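PDB 2HFS: mevalonate kinase, putative from Leishmania major, which probably catalyses the ATP-dependent phosphorylation of (R)-mevalonate to (R)-5-phosphomevalonate, an early step of isoprenoid and sterol biosynthesis, as a member of the GHMP kinase family. Local coordinates for residues I41-E46 / W320-Q325; D224-I229 / N250-L255; H82-D87 / A143-G148. One frame throughout, in Å; residues are numbered along the deposited sequence.

Contact 1: residues I41-E46 / W320-Q325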
loop_
_atom_site.group_PDB
_atom_site.type_symbol
_atom_site.label_atom_id
_atom_site.label_comp_id
_atom_site.label_asym_id
_atom_site.label_seq_id
_atom_site.Cartn_x
_atom_site.Cartn_y
_atom_site.Cartn_z
ATOM N N ILE A 41 -6.033 -3.591 1.007
ATOM C CA ILE A 41 -6.590 -4.203 2.215
ATOM C C ILE A 41 -7.908 -3.537 2.651
ATOM O O ILE A 41 -8.253 -2.454 2.152
ATOM C CB ILE A 41 -5.535 -4.214 3.337
ATOM C CG1 ILE A 41 -5.038 -2.806 3.684
ATOM C CG2 ILE A 41 -4.308 -5.110 2.936
ATOM C CD1 ILE A 41 -4.348 -2.751 5.073
ATOM N N SER A 42 -8.648 -4.171 3.556
ATOM C CA SER A 42 -9.970 -3.642 3.955
ATOM C C SER A 42 -9.820 -2.365 4.732
ATOM O O SER A 42 -10.697 -1.496 4.697
ATOM C CB SER A 42 -10.710 -4.628 4.874
ATOM O OG SER A 42 -11.010 -5.833 4.227
ATOM N N GLU A 43 -8.730 -2.305 5.487
ATOM C CA GLU A 43 -8.443 -1.224 6.431
ATOM C C GLU A 43 -8.132 0.042 5.658
ATOM O O GLU A 43 -7.448 -0.010 4.646
ATOM C CB GLU A 43 -7.264 -1.637 7.319
ATOM C CG GLU A 43 -7.639 -2.702 8.359
ATOM C CD GLU A 43 -7.776 -4.146 7.861
ATOM O OE1 GLU A 43 -7.354 -4.508 6.743
ATOM O OE2 GLU A 43 -8.300 -4.968 8.642
ATOM N N TYR A 44 -8.646 1.171 6.120
ATOM C CA TYR A 44 -8.772 2.330 5.241
ATOM C C TYR A 44 -8.538 3.612 5.987
ATOM O O TYR A 44 -8.553 3.649 7.229
ATOM C CB TYR A 44 -10.177 2.358 4.617
ATOM C CG TYR A 44 -11.268 2.431 5.644
ATOM C CD1 TYR A 44 -11.776 3.668 6.062
ATOM C CD2 TYR A 44 -11.784 1.269 6.224
ATOM C CE1 TYR A 44 -12.769 3.749 7.020
ATOM C CE2 TYR A 44 -12.790 1.336 7.196
ATOM C CZ TYR A 44 -13.266 2.575 7.589
ATOM O OH TYR A 44 -14.256 2.661 8.524
ATOM N N THR A 45 -8.313 4.668 5.215
ATOM C CA THR A 45 -8.261 6.009 5.748
ATOM C C THR A 45 -9.538 6.694 5.226
ATOM O O THR A 45 -9.892 6.556 4.031
ATOM C CB THR A 45 -6.992 6.721 5.221
ATOM O OG1 THR A 45 -5.830 6.180 5.880
ATOM C CG2 THR A 45 -6.978 8.180 5.610
ATOM N N GLU A 46 -10.250 7.377 6.124
ATOM C CA GLU A 46 -11.464 8.120 5.734
ATOM C C GLU A 46 -11.249 9.640 5.803
ATOM O O GLU A 46 -10.553 10.129 6.709
ATOM C CB GLU A 46 -12.653 7.687 6.596
ATOM C CG GLU A 46 -13.900 8.547 6.374
ATOM C CD GLU A 46 -15.115 8.090 7.162
ATOM O OE1 GLU A 46 -14.948 7.485 8.243
ATOM O OE2 GLU A 46 -16.247 8.351 6.687
ATOM N N TRP A 320 0.134 -5.399 13.113
ATOM C CA TRP A 320 -1.211 -5.090 12.681
ATOM C C TRP A 320 -1.874 -6.344 12.125
ATOM O O TRP A 320 -1.212 -7.200 11.520
ATOM C CB TRP A 320 -1.186 -3.980 11.621
ATOM C CG TRP A 320 -0.453 -2.743 12.081
ATOM C CD1 TRP A 320 -0.756 -1.952 13.171
ATOM C CD2 TRP A 320 0.714 -2.158 11.474
ATOM N NE1 TRP A 320 0.147 -0.914 13.266
ATOM C CE2 TRP A 320 1.066 -1.017 12.246
ATOM C CE3 TRP A 320 1.512 -2.493 10.369
ATOM C CZ2 TRP A 320 2.152 -0.201 11.928
ATOM C CZ3 TRP A 320 2.601 -1.683 10.051
ATOM C CH2 TRP A 320 2.916 -0.553 10.827
ATOM N N ARG A 321 -3.170 -6.473 12.373
ATOM C CA ARG A 321 -3.977 -7.514 11.748
ATOM C C ARG A 321 -4.730 -6.836 10.632
ATOM O O ARG A 321 -5.590 -5.995 10.879
ATOM C CB ARG A 321 -4.975 -8.127 12.725
ATOM C CG ARG A 321 -4.340 -8.711 13.965
ATOM C CD ARG A 321 -5.348 -9.146 15.011
ATOM N NE ARG A 321 -4.723 -9.340 16.317
ATOM C CZ ARG A 321 -4.595 -10.518 16.905
ATOM N NH1 ARG A 321 -5.048 -11.609 16.297
ATOM N NH2 ARG A 321 -4.016 -10.619 18.099
ATOM N N TYR A 322 -4.394 -7.181 9.403
ATOM C CA TYR A 322 -5.066 -6.607 8.256
ATOM C C TYR A 322 -5.697 -7.748 7.461
ATOM O O TYR A 322 -5.319 -8.908 7.630
ATOM C CB TYR A 322 -4.074 -5.807 7.402
ATOM C CG TYR A 322 -3.636 -4.459 8.004
ATOM C CD1 TYR A 322 -2.395 -3.899 7.692
ATOM C CD2 TYR A 322 -4.474 -3.752 8.868
ATOM C CE1 TYR A 322 -1.991 -2.645 8.232
ATOM C CE2 TYR A 322 -4.088 -2.519 9.418
ATOM C CZ TYR A 322 -2.851 -1.964 9.081
ATOM O OH TYR A 322 -2.467 -0.738 9.596
ATOM N N THR A 323 -6.674 -7.437 6.617
ATOM C CA THR A 323 -7.303 -8.479 5.783
ATOM C C THR A 323 -7.504 -8.032 4.343
ATOM O O THR A 323 -7.647 -6.841 4.039
ATOM C CB THR A 323 -8.675 -8.949 6.335
ATOM O OG1 THR A 323 -9.601 -7.859 6.298
ATOM C CG2 THR A 323 -8.620 -9.351 7.815
ATOM N N VAL A 324 -7.516 -9.013 3.451
ATOM C CA VAL A 324 -7.929 -8.800 2.090
ATOM C C VAL A 324 -9.264 -9.492 1.862
ATOM O O VAL A 324 -9.451 -10.670 2.185
ATOM C CB VAL A 324 -6.897 -9.293 1.076
ATOM C CG1 VAL A 324 -7.361 -8.963 -0.337
ATOM C CG2 VAL A 324 -5.535 -8.680 1.369
ATOM N N GLN A 325 -10.187 -8.728 1.295
ATOM C CA GLN A 325 -11.538 -9.193 1.080
ATOM C C GLN A 325 -11.626 -9.978 -0.226
ATOM O O GLN A 325 -10.976 -9.609 -1.208
ATOM C CB GLN A 325 -12.455 -7.983 1.028
ATOM C CG GLN A 325 -13.888 -8.303 1.342
ATOM C CD GLN A 325 -14.785 -7.118 1.098
ATOM O OE1 GLN A 325 -16.000 -7.279 0.944
ATOM N NE2 GLN A 325 -14.187 -5.916 1.045
HETATM O O HOH W 1 -8.029 -5.097 11.627
#

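Contact 2: residues D224-I229 / N250-L255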
loop_
_atom_site.group_PDB
_atom_site.type_symbol
_atom_site.label_atom_id
_atom_site.label_comp_id
_atom_site.label_asym_id
_atom_site.label_seq_id
_atom_site.Cartn_x
_atom_site.Cartn_y
_atom_site.Cartn_z
ATOM N N ASP A 224 14.184 -14.698 -13.675
ATOM C CA ASP A 224 13.356 -15.752 -14.270
ATOM C C ASP A 224 12.805 -16.631 -13.163
ATOM O O ASP A 224 11.657 -17.063 -13.219
ATOM C CB ASP A 224 14.134 -16.602 -15.263
ATOM C CG ASP A 224 14.516 -15.844 -16.516
ATOM O OD1 ASP A 224 13.814 -14.878 -16.898
ATOM O OD2 ASP A 224 15.521 -16.171 -17.179
ATOM N N ASN A 225 13.642 -16.866 -12.156
ATOM C CA ASN A 225 13.241 -17.562 -10.942
ATOM C C ASN A 225 11.999 -16.899 -10.374
ATOM O O ASN A 225 11.072 -17.582 -9.938
ATOM C CB ASN A 225 14.384 -17.557 -9.911
ATOM C CG ASN A 225 15.513 -18.547 -10.270
ATOM O OD1 ASN A 225 15.407 -19.307 -11.239
ATOM N ND2 ASN A 225 16.590 -18.536 -9.487
ATOM N N TYR A 226 11.984 -15.567 -10.404
ATOM C CA TYR A 226 10.794 -14.822 -9.978
ATOM C C TYR A 226 9.541 -15.077 -10.819
ATOM O O TYR A 226 8.454 -15.320 -10.273
ATOM C CB TYR A 226 11.032 -13.311 -9.814
ATOM C CG TYR A 226 9.719 -12.675 -9.433
ATOM C CD1 TYR A 226 8.952 -11.973 -10.384
ATOM C CD2 TYR A 226 9.168 -12.890 -8.154
ATOM C CE1 TYR A 226 7.701 -11.438 -10.050
ATOM C CE2 TYR A 226 7.911 -12.371 -7.813
ATOM C CZ TYR A 226 7.183 -11.654 -8.764
ATOM O OH TYR A 226 5.952 -11.155 -8.417
ATOM N N THR A 227 9.683 -15.000 -12.140
ATOM C CA THR A 227 8.549 -15.165 -13.056
ATOM C C THR A 227 7.850 -16.514 -12.863
ATOM O O THR A 227 6.632 -16.582 -12.928
ATOM C CB THR A 227 8.947 -14.942 -14.532
ATOM O OG1 THR A 227 9.987 -15.861 -14.905
ATOM C CG2 THR A 227 9.551 -13.553 -14.719
ATOM N N HIS A 228 8.621 -17.574 -12.591
ATOM C CA HIS A 228 8.025 -18.865 -12.250
ATOM C C HIS A 228 7.183 -18.807 -10.963
ATOM O O HIS A 228 6.069 -19.351 -10.928
ATOM C CB HIS A 228 9.075 -19.988 -12.185
ATOM C CG HIS A 228 8.483 -21.351 -11.983
ATOM N ND1 HIS A 228 7.396 -21.807 -12.705
ATOM C CD2 HIS A 228 8.825 -22.360 -11.146
ATOM C CE1 HIS A 228 7.093 -23.034 -12.316
ATOM N NE2 HIS A 228 7.941 -23.391 -11.369
ATOM N N ILE A 229 7.684 -18.132 -9.931
ATOM C CA ILE A 229 6.942 -18.026 -8.667
ATOM C C ILE A 229 5.612 -17.287 -8.843
ATOM O O ILE A 229 4.582 -17.755 -8.355
ATOM C CB ILE A 229 7.809 -17.382 -7.545
ATOM C CG1 ILE A 229 8.949 -18.327 -7.142
ATOM C CG2 ILE A 229 6.961 -17.059 -6.303
ATOM C CD1 ILE A 229 10.024 -17.662 -6.347
ATOM N N ASN A 250 7.229 -17.363 0.626
ATOM C CA ASN A 250 8.542 -17.692 1.207
ATOM C C ASN A 250 9.631 -17.725 0.142
ATOM O O ASN A 250 10.750 -17.224 0.334
ATOM C CB ASN A 250 8.475 -19.039 1.941
ATOM C CG ASN A 250 7.710 -18.954 3.232
ATOM O OD1 ASN A 250 7.508 -17.865 3.759
ATOM N ND2 ASN A 250 7.289 -20.108 3.765
ATOM N N ALA A 251 9.281 -18.315 -0.999
ATOM C CA ALA A 251 10.212 -18.428 -2.112
ATOM C C ALA A 251 10.550 -17.045 -2.630
ATOM O O ALA A 251 11.703 -16.770 -2.964
ATOM C CB ALA A 251 9.611 -19.281 -3.222
ATOM N N ASN A 252 9.535 -16.189 -2.701
ATOM C CA ASN A 252 9.728 -14.811 -3.128
ATOM C C ASN A 252 10.635 -14.052 -2.182
ATOM O O ASN A 252 11.541 -13.357 -2.634
ATOM C CB ASN A 252 8.377 -14.062 -3.267
ATOM C CG ASN A 252 8.466 -12.797 -4.164
ATOM O OD1 ASN A 252 7.433 -12.194 -4.468
ATOM N ND2 ASN A 252 9.676 -12.397 -4.580
ATOM N N HIS A 253 10.404 -14.169 -0.877
ATOM C CA HIS A 253 11.306 -13.546 0.097
ATOM C C HIS A 253 12.741 -13.999 -0.143
ATOM O O HIS A 253 13.674 -13.200 -0.160
ATOM C CB HIS A 253 10.914 -13.908 1.530
ATOM C CG HIS A 253 11.773 -13.251 2.558
ATOM N ND1 HIS A 253 11.617 -11.928 2.922
ATOM C CD2 HIS A 253 12.825 -13.716 3.274
ATOM C CE1 HIS A 253 12.518 -11.613 3.830
ATOM N NE2 HIS A 253 13.255 -12.683 4.074
ATOM N N ASP A 254 12.917 -15.303 -0.331
ATOM C CA ASP A 254 14.242 -15.843 -0.591
ATOM C C ASP A 254 14.918 -15.104 -1.748
ATOM O O ASP A 254 16.046 -14.639 -1.605
ATOM C CB ASP A 254 14.166 -17.340 -0.852
ATOM C CG ASP A 254 15.338 -18.086 -0.268
ATOM O OD1 ASP A 254 15.878 -17.617 0.764
ATOM O OD2 ASP A 254 15.755 -19.165 -0.737
ATOM N N LEU A 255 14.208 -14.939 -2.868
ATOM C CA LEU A 255 14.734 -14.178 -4.023
ATOM C C LEU A 255 15.078 -12.706 -3.705
ATOM O O LEU A 255 16.046 -12.151 -4.237
ATOM C CB LEU A 255 13.755 -14.255 -5.196
ATOM C CG LEU A 255 13.741 -15.624 -5.879
ATOM C CD1 LEU A 255 12.582 -15.713 -6.839
ATOM C CD2 LEU A 255 15.066 -15.906 -6.597
#

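Contact 3: residues H82-D87 / A143-G148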
loop_
_atom_site.group_PDB
_atom_site.type_symbol
_atom_site.label_atom_id
_atom_site.label_comp_id
_atom_site.label_asym_id
_atom_site.label_seq_id
_atom_site.Cartn_x
_atom_site.Cartn_y
_atom_site.Cartn_z
ATOM N N HIS A 82 -2.239 17.568 -1.066
ATOM C CA HIS A 82 -3.613 18.058 -1.029
ATOM C C HIS A 82 -3.844 19.204 -2.016
ATOM O O HIS A 82 -4.904 19.285 -2.650
ATOM C CB HIS A 82 -3.987 18.494 0.377
ATOM C CG HIS A 82 -4.188 17.356 1.320
ATOM N ND1 HIS A 82 -4.298 17.532 2.679
ATOM C CD2 HIS A 82 -4.299 16.024 1.099
ATOM C CE1 HIS A 82 -4.477 16.359 3.258
ATOM N NE2 HIS A 82 -4.484 15.426 2.318
ATOM N N GLN A 83 -2.861 20.093 -2.138
ATOM C CA GLN A 83 -2.989 21.222 -3.040
ATOM C C GLN A 83 -3.006 20.742 -4.489
ATOM O O GLN A 83 -3.744 21.273 -5.316
ATOM C CB GLN A 83 -1.903 22.283 -2.793
ATOM C CG GLN A 83 -2.172 23.596 -3.539
ATOM C CD GLN A 83 -3.502 24.215 -3.141
ATOM O OE1 GLN A 83 -3.731 24.487 -1.966
ATOM N NE2 GLN A 83 -4.381 24.427 -4.114
ATOM N N LEU A 84 -2.216 19.714 -4.780
ATOM C CA LEU A 84 -2.205 19.099 -6.113
ATOM C C LEU A 84 -3.580 18.589 -6.518
ATOM O O LEU A 84 -4.021 18.768 -7.665
ATOM C CB LEU A 84 -1.204 17.957 -6.132
ATOM C CG LEU A 84 0.213 18.491 -6.404
ATOM C CD1 LEU A 84 1.235 17.410 -6.227
ATOM C CD2 LEU A 84 0.278 19.076 -7.815
ATOM N N VAL A 85 -4.252 17.946 -5.561
ATOM C CA VAL A 85 -5.600 17.415 -5.776
ATOM C C VAL A 85 -6.617 18.552 -5.950
ATOM O O VAL A 85 -7.448 18.514 -6.861
ATOM C CB VAL A 85 -6.017 16.469 -4.630
ATOM C CG1 VAL A 85 -7.504 16.016 -4.770
ATOM C CG2 VAL A 85 -5.065 15.262 -4.578
ATOM N N LEU A 86 -6.557 19.556 -5.079
ATOM C CA LEU A 86 -7.455 20.701 -5.216
ATOM C C LEU A 86 -7.315 21.352 -6.592
ATOM O O LEU A 86 -8.324 21.589 -7.268
ATOM C CB LEU A 86 -7.205 21.734 -4.114
ATOM C CG LEU A 86 -7.602 21.264 -2.717
ATOM C CD1 LEU A 86 -7.115 22.227 -1.613
ATOM C CD2 LEU A 86 -9.081 21.113 -2.639
ATOM N N ASP A 87 -6.077 21.624 -6.996
ATOM C CA ASP A 87 -5.798 22.222 -8.322
ATOM C C ASP A 87 -6.308 21.331 -9.457
ATOM O O ASP A 87 -6.917 21.818 -10.407
ATOM C CB ASP A 87 -4.306 22.504 -8.500
ATOM C CG ASP A 87 -3.783 23.572 -7.540
ATOM O OD1 ASP A 87 -4.573 24.444 -7.117
ATOM O OD2 ASP A 87 -2.597 23.601 -7.149
ATOM N N ALA A 143 -5.754 10.857 -7.365
ATOM C CA ALA A 143 -4.832 10.338 -6.350
ATOM C C ALA A 143 -3.425 10.331 -6.928
ATOM O O ALA A 143 -2.476 10.778 -6.294
ATOM C CB ALA A 143 -5.248 8.947 -5.892
ATOM N N PHE A 144 -3.303 9.872 -8.167
ATOM C CA PHE A 144 -1.994 9.794 -8.805
ATOM C C PHE A 144 -1.330 11.171 -8.879
ATOM O O PHE A 144 -0.121 11.306 -8.644
ATOM C CB PHE A 144 -2.097 9.180 -10.199
ATOM C CG PHE A 144 -0.760 9.000 -10.871
ATOM C CD1 PHE A 144 0.046 7.919 -10.554
ATOM C CD2 PHE A 144 -0.305 9.920 -11.797
ATOM C CE1 PHE A 144 1.285 7.755 -11.153
ATOM C CE2 PHE A 144 0.935 9.768 -12.397
ATOM C CZ PHE A 144 1.728 8.679 -12.082
ATOM N N VAL A 145 -2.124 12.188 -9.199
ATOM C CA VAL A 145 -1.594 13.544 -9.318
ATOM C C VAL A 145 -1.140 13.982 -7.923
ATOM O O VAL A 145 -0.045 14.519 -7.755
ATOM C CB VAL A 145 -2.653 14.518 -9.921
ATOM C CG1 VAL A 145 -2.346 15.979 -9.575
ATOM C CG2 VAL A 145 -2.794 14.304 -11.432
ATOM N N GLY A 146 -1.968 13.696 -6.921
ATOM C CA GLY A 146 -1.692 14.174 -5.576
ATOM C C GLY A 146 -0.500 13.487 -4.958
ATOM O O GLY A 146 0.251 14.107 -4.205
ATOM N N GLU A 147 -0.347 12.196 -5.265
ATOM C CA GLU A 147 0.804 11.402 -4.834
ATOM C C GLU A 147 2.113 12.040 -5.304
ATOM O O GLU A 147 3.194 11.740 -4.783
ATOM C CB GLU A 147 0.692 9.985 -5.393
ATOM C CG GLU A 147 -0.138 9.034 -4.548
ATOM C CD GLU A 147 0.600 8.604 -3.294
ATOM O OE1 GLU A 147 1.119 7.460 -3.269
ATOM O OE2 GLU A 147 0.678 9.417 -2.343
ATOM N N GLY A 148 2.008 12.912 -6.302
ATOM C CA GLY A 148 3.146 13.716 -6.757
ATOM C C GLY A 148 3.690 14.655 -5.689
ATOM O O GLY A 148 4.804 15.144 -5.815
#

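Contact 1: residues I41-E46 / W320-Q325
Three direct hydrogen bonds join Ser42 and Glu43 to Thr323. Ser42 N donates to Thr323 O at 2.9 Å, and the hydroxyls Ser42 OG and Thr323 OG1 pair at 3.2 Å. Opposite in sense to the Ser42 N bond, Thr323 N donates to Glu43 OE1, 3.0 Å off and close to straight at 168°, meeting the carboxylate on its syn side. A bend at chi2 (77°) brings the Glu43 chain back alongside Tyr322 and sets the acid there. Its other oxygen, OE2, takes a hydrogen from a water that also donates to Arg321 O, so both carboxylate oxygens are tied to the 320-325 backbone.

Apolar contacts accompany these bonds. Ile41 CD1 sits over one face of the Tyr322 ring, a CH-pi contact 3.7 Å from the centroid, while Trp320 CB lies on the opposite face. Glu43 CG reaches Tyr322 CD2 at 3.4 Å, and Ile41 CG2 meets Val324 CG2.

Strands 43-46 and 320-324 run nearly perpendicular (96°), and the contact joins the mixed sheet containing strand 36-52 to edge strand 318-324 of the four-stranded antiparallel sheet. There Tyr322 packs on Val192 of strand 188-194; Ile41 and Glu43 bond through their backbones to Gly20 of strand 17-25.

Contact 2: residues D224-I229 / N250-L255
Leu255 reaches across to Asn225, Tyr226 and Ile229. Beyond its CB, CG is turned away from the residue's own carbonyl carbon (chi1 -73°), and from there both methyls meet helix 216-239. CD1 touches Ile229 CD1 tip to tip at 3.3 Å, tighter than usual for two methyls. The same Leu255 CD1 lies 3.6 Å from Tyr226 N. CD2 turns to Asn225, touching its CB at 3.8 Å, the two side chains crossing at about a right angle.

The segments belong to consecutive helices, 216-239 and 242-258, which form an antiparallel helical hairpin; here their axes run at 165° and come within 10.1 Å. One turn back from Leu255, Ala251 CB also touches the Ile229 methyl, 3.5 Å from CD1.

The Asn252 amide lies by the Tyr226 ring, with OD1 at the ring edge, 3.4 Å from CE2, and the two planes 39° apart. That OD1 also accepts a weak hydrogen bond from Gly26 N. Tyr226 OH bonds to Glu35 O, and its ring lies almost parallel to that of Phe29, which Leu255 also touches.

Contact 3: residues H82-D87 / A143-G148
Leu84 and Gly146 bring the two backbones together, their CA atoms 5.0 Å apart. The segment 82-87 is regular helix throughout, with Leu86 N bonded to His82 O and Asp87 N to Gln83 O. Facing it, 143-146 is helical, with Glu147 N bonded to Ala143 O; Gly148 N bonds to Val145 O at 3.0 Å.

No hydrogen bond crosses between the segments, and van der Waals packing carries the contact. Leu84 lies against Val145, Gly146 and Gly148: its CB meets Gly146 CA at 3.9 Å, and its methyl CD1 continues to Val145 O at 3.5 Å and to Gly148 C at 3.7 Å. The chi1 of -84°, which swings CG away from the Leu84 carbonyl carbon, lets CD1 reach both of those atoms. Val85 CG2 rests on Gly146 CA at 3.7 Å, beside the Leu84 CB contact with the same atom. The bare CA of Gly146 is what leaves room for this Val85 methyl. Returning the contact, Val145 CG1 packs against Leu84 CB and Leu84 O.

The contact thus joins helices 70-88 and 136-146, and its two segments fall within the GHMP kinase N-terminal family region. Helix 114-130 packs against both: Val85 touches Ser123 and Leu126, Ala143 touches Val120, and His82 NE2 bonds to Asp118 OD1.

Overall arrangement
Starting at the N terminus, the chain lays down 41-46 early and returns to it only through 320-325 near its C-terminal end, so contact 1 closes a loop that holds both others. Within it, contact 3 closes first, bringing helix 136-146 back to helix 70-88. Contact 2 follows in series as a helical hairpin with a short connection between helices 216-239 and 242-258; no loops cross. Contacts 2 and 3 lie on opposite sides of the chain's centre, their own centres about 35 Å apart, each joining helices. Contact 1, about 26 Å from contact 2 and about 23 Å from contact 3 between centres, instead ties the mixed sheet to the four-stranded antiparallel sheet.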